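Local coordinates for Endoglucanase(Endo-1,4-beta-glucanase)protein (Pseudomonas stutzeri, PDB 6R2J) that probably hydrolyses internal beta-1,4-glycosidic bonds of cellulose as a family 5 endoglucanase, with cellobiose bound in this crystal, at residues K41-R53 and E297-R311. Numbering follows the deposited sequence. Where two conformers were deposited one is given.
Sequences KKHFKYYADQGIR and EPRNGKDRPQMELMR
Segments 41-53 and 297-311 approach most closely, by CA atoms, at Q50 and R311, 7.8 Å apart, just past the end of helix 41-49, and come near again at H43 and E297. They illustrate how a TIM barrel closes: the first barrel helix, between strands 14-18 and 54-59, packs against the loop and last helix that follow strand 280-285. Y46 reaches across, its CG anti to the backbone N (chi1 175°), which carries the ring out over P298. The proline CG sits over one face in a CH-pi contact, 3.5 Å from the ring centroid, while Q50 CG rests on the opposite face toward the rim. At the edge, Y46 OH gives a 2.6 Å hydrogen bond to D303 OD1, arriving 50° out of the carboxylate plane, and accepts one from a water that in turn takes the R304 N-H at the N-cap of helix 305-311. A phenylalanine in place of Y46 would probably keep the proline contact but leave D303 OD1 without this donor and the water without its acceptor. The other oxygen, D303 OD2, pairs in a salt bridge with R311 NH1, which also makes a weak bond to Q50 OE1. Beneath these polar ends M307, bent at chi2 and chi3, turns its CE to the edge of the Y47 ring, 3.4 Å from CD1, and against I52 CD1; Y47 and I52 in turn rest on strand 14-18, so M307 meets the barrel wall through them. G51 ends helix 41-49 as C-prime of a Schellman motif, bringing I52 round to this methyl. Farther along, E297 OE1 receives G286 N as well as the hydroxyl of Y47, whose OH lies 2.6 Å from that oxygen and above its carboxylate plane.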
# COMPACT_ATOMS: atom_id res chain seq x y z
N LYS A 41 14.17 2.16 -14.30
CA LYS A 41 13.19 2.15 -15.39
C LYS A 41 12.77 0.74 -15.78
O LYS A 41 11.64 0.53 -16.24
CB LYS A 41 13.76 2.90 -16.59
CG LYS A 41 15.06 2.31 -17.16
CD LYS A 41 15.37 3.00 -18.51
CE LYS A 41 16.65 2.48 -19.16
NZ LYS A 41 17.86 2.97 -18.42
N LYS A 42 13.67 -0.25 -15.62
CA LYS A 42 13.33 -1.61 -16.03
C LYS A 42 12.13 -2.14 -15.26
O LYS A 42 11.28 -2.84 -15.83
CB LYS A 42 14.53 -2.53 -15.85
CG LYS A 42 14.85 -2.80 -14.38
CD LYS A 42 16.09 -3.68 -14.22
CE LYS A 42 15.79 -4.97 -13.48
NZ LYS A 42 17.03 -5.79 -13.33
N HIS A 43 12.04 -1.82 -13.97
CA HIS A 43 10.94 -2.31 -13.16
C HIS A 43 9.61 -1.72 -13.64
O HIS A 43 8.64 -2.46 -13.87
CB HIS A 43 11.21 -2.01 -11.68
CG HIS A 43 12.48 -2.61 -11.19
ND1 HIS A 43 13.59 -1.86 -10.88
CD2 HIS A 43 12.83 -3.90 -10.99
CE1 HIS A 43 14.56 -2.67 -10.47
NE2 HIS A 43 14.13 -3.91 -10.56
N PHE A 44 9.55 -0.42 -13.83
CA PHE A 44 8.29 0.18 -14.23
C PHE A 44 7.88 -0.29 -15.62
O PHE A 44 6.69 -0.51 -15.87
CB PHE A 44 8.41 1.68 -14.18
CG PHE A 44 8.68 2.19 -12.79
CD1 PHE A 44 7.63 2.52 -11.95
CD2 PHE A 44 10.00 2.32 -12.30
CE1 PHE A 44 7.87 3.00 -10.69
CE2 PHE A 44 10.24 2.81 -11.01
CZ PHE A 44 9.18 3.15 -10.21
N LYS A 45 8.85 -0.47 -16.52
CA LYS A 45 8.60 -0.98 -17.86
C LYS A 45 8.09 -2.42 -17.81
O LYS A 45 7.12 -2.76 -18.51
CB LYS A 45 9.89 -0.90 -18.68
CG LYS A 45 9.82 -1.35 -20.16
CD LYS A 45 8.57 -0.89 -20.86
CE LYS A 45 8.65 -1.12 -22.36
NZ LYS A 45 9.87 -1.82 -22.81
N TYR A 46 8.73 -3.27 -17.02
CA TYR A 46 8.25 -4.64 -16.91
C TYR A 46 6.79 -4.68 -16.48
O TYR A 46 5.96 -5.34 -17.11
CB TYR A 46 9.11 -5.46 -15.94
CG TYR A 46 8.53 -6.84 -15.74
CD1 TYR A 46 8.64 -7.80 -16.73
CD2 TYR A 46 7.84 -7.18 -14.58
CE1 TYR A 46 8.07 -9.06 -16.55
CE2 TYR A 46 7.28 -8.40 -14.39
CZ TYR A 46 7.39 -9.35 -15.37
OH TYR A 46 6.82 -10.59 -15.19
N TYR A 47 6.44 -3.99 -15.39
CA TYR A 47 5.07 -4.14 -14.88
C TYR A 47 4.07 -3.48 -15.81
O TYR A 47 2.99 -4.01 -16.05
CB TYR A 47 4.98 -3.66 -13.44
CG TYR A 47 5.74 -4.59 -12.53
CD1 TYR A 47 5.20 -5.83 -12.13
CD2 TYR A 47 7.02 -4.28 -12.13
CE1 TYR A 47 5.92 -6.71 -11.32
CE2 TYR A 47 7.75 -5.12 -11.33
CZ TYR A 47 7.21 -6.34 -10.90
OH TYR A 47 7.97 -7.15 -10.09
N ALA A 48 4.43 -2.34 -16.40
CA ALA A 48 3.60 -1.78 -17.46
C ALA A 48 3.40 -2.79 -18.59
O ALA A 48 2.29 -2.94 -19.12
CB ALA A 48 4.26 -0.52 -18.04
N ASP A 49 4.47 -3.48 -18.98
CA ASP A 49 4.33 -4.45 -20.07
C ASP A 49 3.34 -5.55 -19.72
O ASP A 49 2.71 -6.13 -20.60
CB ASP A 49 5.70 -5.05 -20.42
CG ASP A 49 6.55 -4.13 -21.28
OD1 ASP A 49 6.08 -3.04 -21.68
OD2 ASP A 49 7.71 -4.50 -21.54
N GLN A 50 3.20 -5.85 -18.44
CA GLN A 50 2.25 -6.85 -17.96
C GLN A 50 0.85 -6.28 -17.76
O GLN A 50 -0.02 -7.01 -17.27
CB GLN A 50 2.77 -7.42 -16.64
CG GLN A 50 4.20 -7.97 -16.71
CD GLN A 50 4.35 -9.23 -17.60
OE1 GLN A 50 3.49 -10.13 -17.61
NE2 GLN A 50 5.46 -9.30 -18.35
N GLY A 51 0.60 -5.03 -18.15
CA GLY A 51 -0.71 -4.43 -18.00
C GLY A 51 -1.00 -3.81 -16.66
O GLY A 51 -2.17 -3.57 -16.34
N ILE A 52 0.03 -3.58 -15.85
CA ILE A 52 -0.12 -3.08 -14.48
C ILE A 52 0.18 -1.60 -14.52
O ILE A 52 1.27 -1.19 -14.94
CB ILE A 52 0.82 -3.79 -13.50
CG1 ILE A 52 0.47 -5.27 -13.31
CG2 ILE A 52 0.76 -3.15 -12.17
CD1 ILE A 52 1.50 -6.05 -12.53
N ARG A 53 -0.78 -0.80 -14.05
CA ARG A 53 -0.66 0.65 -14.00
C ARG A 53 -0.71 1.21 -12.59
O ARG A 53 -0.63 2.44 -12.42
CB ARG A 53 -1.80 1.26 -14.81
CG ARG A 53 -1.64 1.12 -16.29
CD ARG A 53 -2.58 2.09 -17.00
NE ARG A 53 -2.51 1.87 -18.43
CZ ARG A 53 -1.89 2.68 -19.27
NH1 ARG A 53 -1.32 3.80 -18.81
NH2 ARG A 53 -1.87 2.38 -20.56
N GLU A 297 8.86 -10.36 -8.71
CA GLU A 297 9.86 -9.86 -9.63
C GLU A 297 10.40 -11.01 -10.49
O GLU A 297 10.78 -12.05 -9.94
CB GLU A 297 10.98 -9.23 -8.83
CG GLU A 297 12.04 -8.52 -9.63
CD GLU A 297 11.52 -7.35 -10.38
OE1 GLU A 297 10.51 -6.78 -9.95
OE2 GLU A 297 12.13 -7.01 -11.41
N PRO A 298 10.41 -10.86 -11.83
CA PRO A 298 10.93 -11.93 -12.69
C PRO A 298 12.42 -12.20 -12.51
O PRO A 298 13.21 -11.38 -12.02
CB PRO A 298 10.63 -11.44 -14.10
CG PRO A 298 10.52 -9.95 -13.97
CD PRO A 298 9.86 -9.76 -12.65
N ARG A 299 12.78 -13.41 -12.91
CA ARG A 299 14.11 -13.97 -12.70
C ARG A 299 14.50 -14.59 -14.02
O ARG A 299 13.79 -15.46 -14.51
CB ARG A 299 14.09 -15.10 -11.68
CG ARG A 299 13.52 -14.74 -10.35
CD ARG A 299 13.35 -15.95 -9.47
NE ARG A 299 12.70 -15.53 -8.24
CZ ARG A 299 12.54 -16.28 -7.15
NH1 ARG A 299 13.01 -17.53 -7.15
NH2 ARG A 299 11.91 -15.78 -6.08
N ASN A 300 15.65 -14.18 -14.56
CA ASN A 300 16.12 -14.72 -15.83
C ASN A 300 15.16 -14.37 -16.95
O ASN A 300 15.13 -15.07 -17.98
CB ASN A 300 16.24 -16.25 -15.79
CG ASN A 300 16.54 -16.78 -14.40
OD1 ASN A 300 15.71 -17.45 -13.75
ND2 ASN A 300 17.76 -16.51 -13.94
N GLY A 301 14.42 -13.28 -16.79
CA GLY A 301 13.38 -12.95 -17.74
C GLY A 301 12.18 -13.88 -17.69
O GLY A 301 11.26 -13.75 -18.52
N LYS A 302 12.13 -14.76 -16.70
CA LYS A 302 11.02 -15.69 -16.52
C LYS A 302 9.98 -15.08 -15.58
O LYS A 302 10.26 -14.81 -14.40
CB LYS A 302 11.59 -17.01 -15.97
CG LYS A 302 10.62 -18.19 -15.94
CD LYS A 302 11.25 -19.39 -15.23
CE LYS A 302 11.25 -19.21 -13.69
NZ LYS A 302 12.53 -18.63 -13.15
N ASP A 303 8.78 -14.88 -16.11
CA ASP A 303 7.68 -14.43 -15.27
C ASP A 303 7.51 -15.39 -14.11
O ASP A 303 7.72 -16.60 -14.25
CB ASP A 303 6.36 -14.41 -16.03
CG ASP A 303 6.34 -13.38 -17.12
OD1 ASP A 303 7.09 -12.36 -17.04
OD2 ASP A 303 5.56 -13.61 -18.06
N ARG A 304 7.09 -14.83 -12.98
CA ARG A 304 6.81 -15.57 -11.76
C ARG A 304 5.41 -16.16 -11.81
O ARG A 304 4.53 -15.68 -12.53
CB ARG A 304 6.93 -14.63 -10.57
CG ARG A 304 8.36 -14.19 -10.31
CD ARG A 304 9.13 -15.30 -9.61
NE ARG A 304 8.81 -15.34 -8.18
CZ ARG A 304 8.90 -16.41 -7.40
NH1 ARG A 304 9.31 -17.57 -7.93
NH2 ARG A 304 8.60 -16.31 -6.11
N PRO A 305 5.18 -17.23 -11.04
CA PRO A 305 3.84 -17.84 -11.06
C PRO A 305 2.75 -16.89 -10.60
O PRO A 305 1.60 -17.01 -11.02
CB PRO A 305 3.96 -19.04 -10.11
CG PRO A 305 5.42 -19.18 -9.75
CD PRO A 305 6.10 -17.87 -10.08
N GLN A 306 3.09 -15.96 -9.71
CA GLN A 306 2.10 -15.02 -9.21
C GLN A 306 1.73 -13.98 -10.25
O GLN A 306 0.59 -13.50 -10.27
CB GLN A 306 2.61 -14.32 -7.94
CG GLN A 306 3.02 -15.28 -6.81
CD GLN A 306 4.51 -15.61 -6.84
OE1 GLN A 306 5.13 -15.61 -7.89
NE2 GLN A 306 5.08 -15.91 -5.67
N MET A 307 2.68 -13.59 -11.11
CA MET A 307 2.31 -12.73 -12.24
C MET A 307 1.36 -13.46 -13.18
O MET A 307 0.33 -12.91 -13.58
CB MET A 307 3.59 -12.26 -12.95
CG MET A 307 3.41 -11.25 -14.08
SD MET A 307 2.43 -9.82 -13.69
CE MET A 307 3.63 -8.82 -12.80
N GLU A 308 1.67 -14.71 -13.52
CA GLU A 308 0.78 -15.47 -14.38
C GLU A 308 -0.61 -15.64 -13.76
O GLU A 308 -1.61 -15.61 -14.48
CB GLU A 308 1.44 -16.81 -14.70
CG GLU A 308 2.79 -16.66 -15.42
CD GLU A 308 3.35 -17.99 -15.89
OE1 GLU A 308 3.07 -19.01 -15.22
OE2 GLU A 308 4.08 -18.01 -16.91
N LEU A 309 -0.69 -15.77 -12.44
CA LEU A 309 -2.00 -15.89 -11.81
C LEU A 309 -2.76 -14.56 -11.83
O LEU A 309 -3.99 -14.55 -11.91
CB LEU A 309 -1.87 -16.44 -10.39
CG LEU A 309 -3.22 -16.70 -9.74
CD1 LEU A 309 -3.49 -18.12 -9.33
CD2 LEU A 309 -3.31 -15.78 -8.51
N MET A 310 -2.03 -13.44 -11.74
CA MET A 310 -2.67 -12.14 -11.71
C MET A 310 -3.35 -11.84 -13.04
O MET A 310 -4.40 -11.19 -13.08
CB MET A 310 -1.63 -11.05 -11.43
CG MET A 310 -1.23 -10.84 -9.97
SD MET A 310 -0.27 -9.26 -9.83
CE MET A 310 -1.42 -8.13 -10.58
N ARG A 311 -2.77 -12.29 -14.15
CA ARG A 311 -3.18 -11.78 -15.45
C ARG A 311 -4.66 -12.03 -15.75
O ARG A 311 -5.30 -11.19 -16.40
CB ARG A 311 -2.27 -12.33 -16.55
CG ARG A 311 -0.90 -11.68 -16.54
CD ARG A 311 -0.22 -11.81 -17.88
NE ARG A 311 0.09 -13.21 -18.19
CZ ARG A 311 1.32 -13.72 -18.20
NH1 ARG A 311 2.34 -12.93 -17.88
NH2 ARG A 311 1.51 -15.00 -18.56
O HOH W 1 7.12 -11.83 -12.79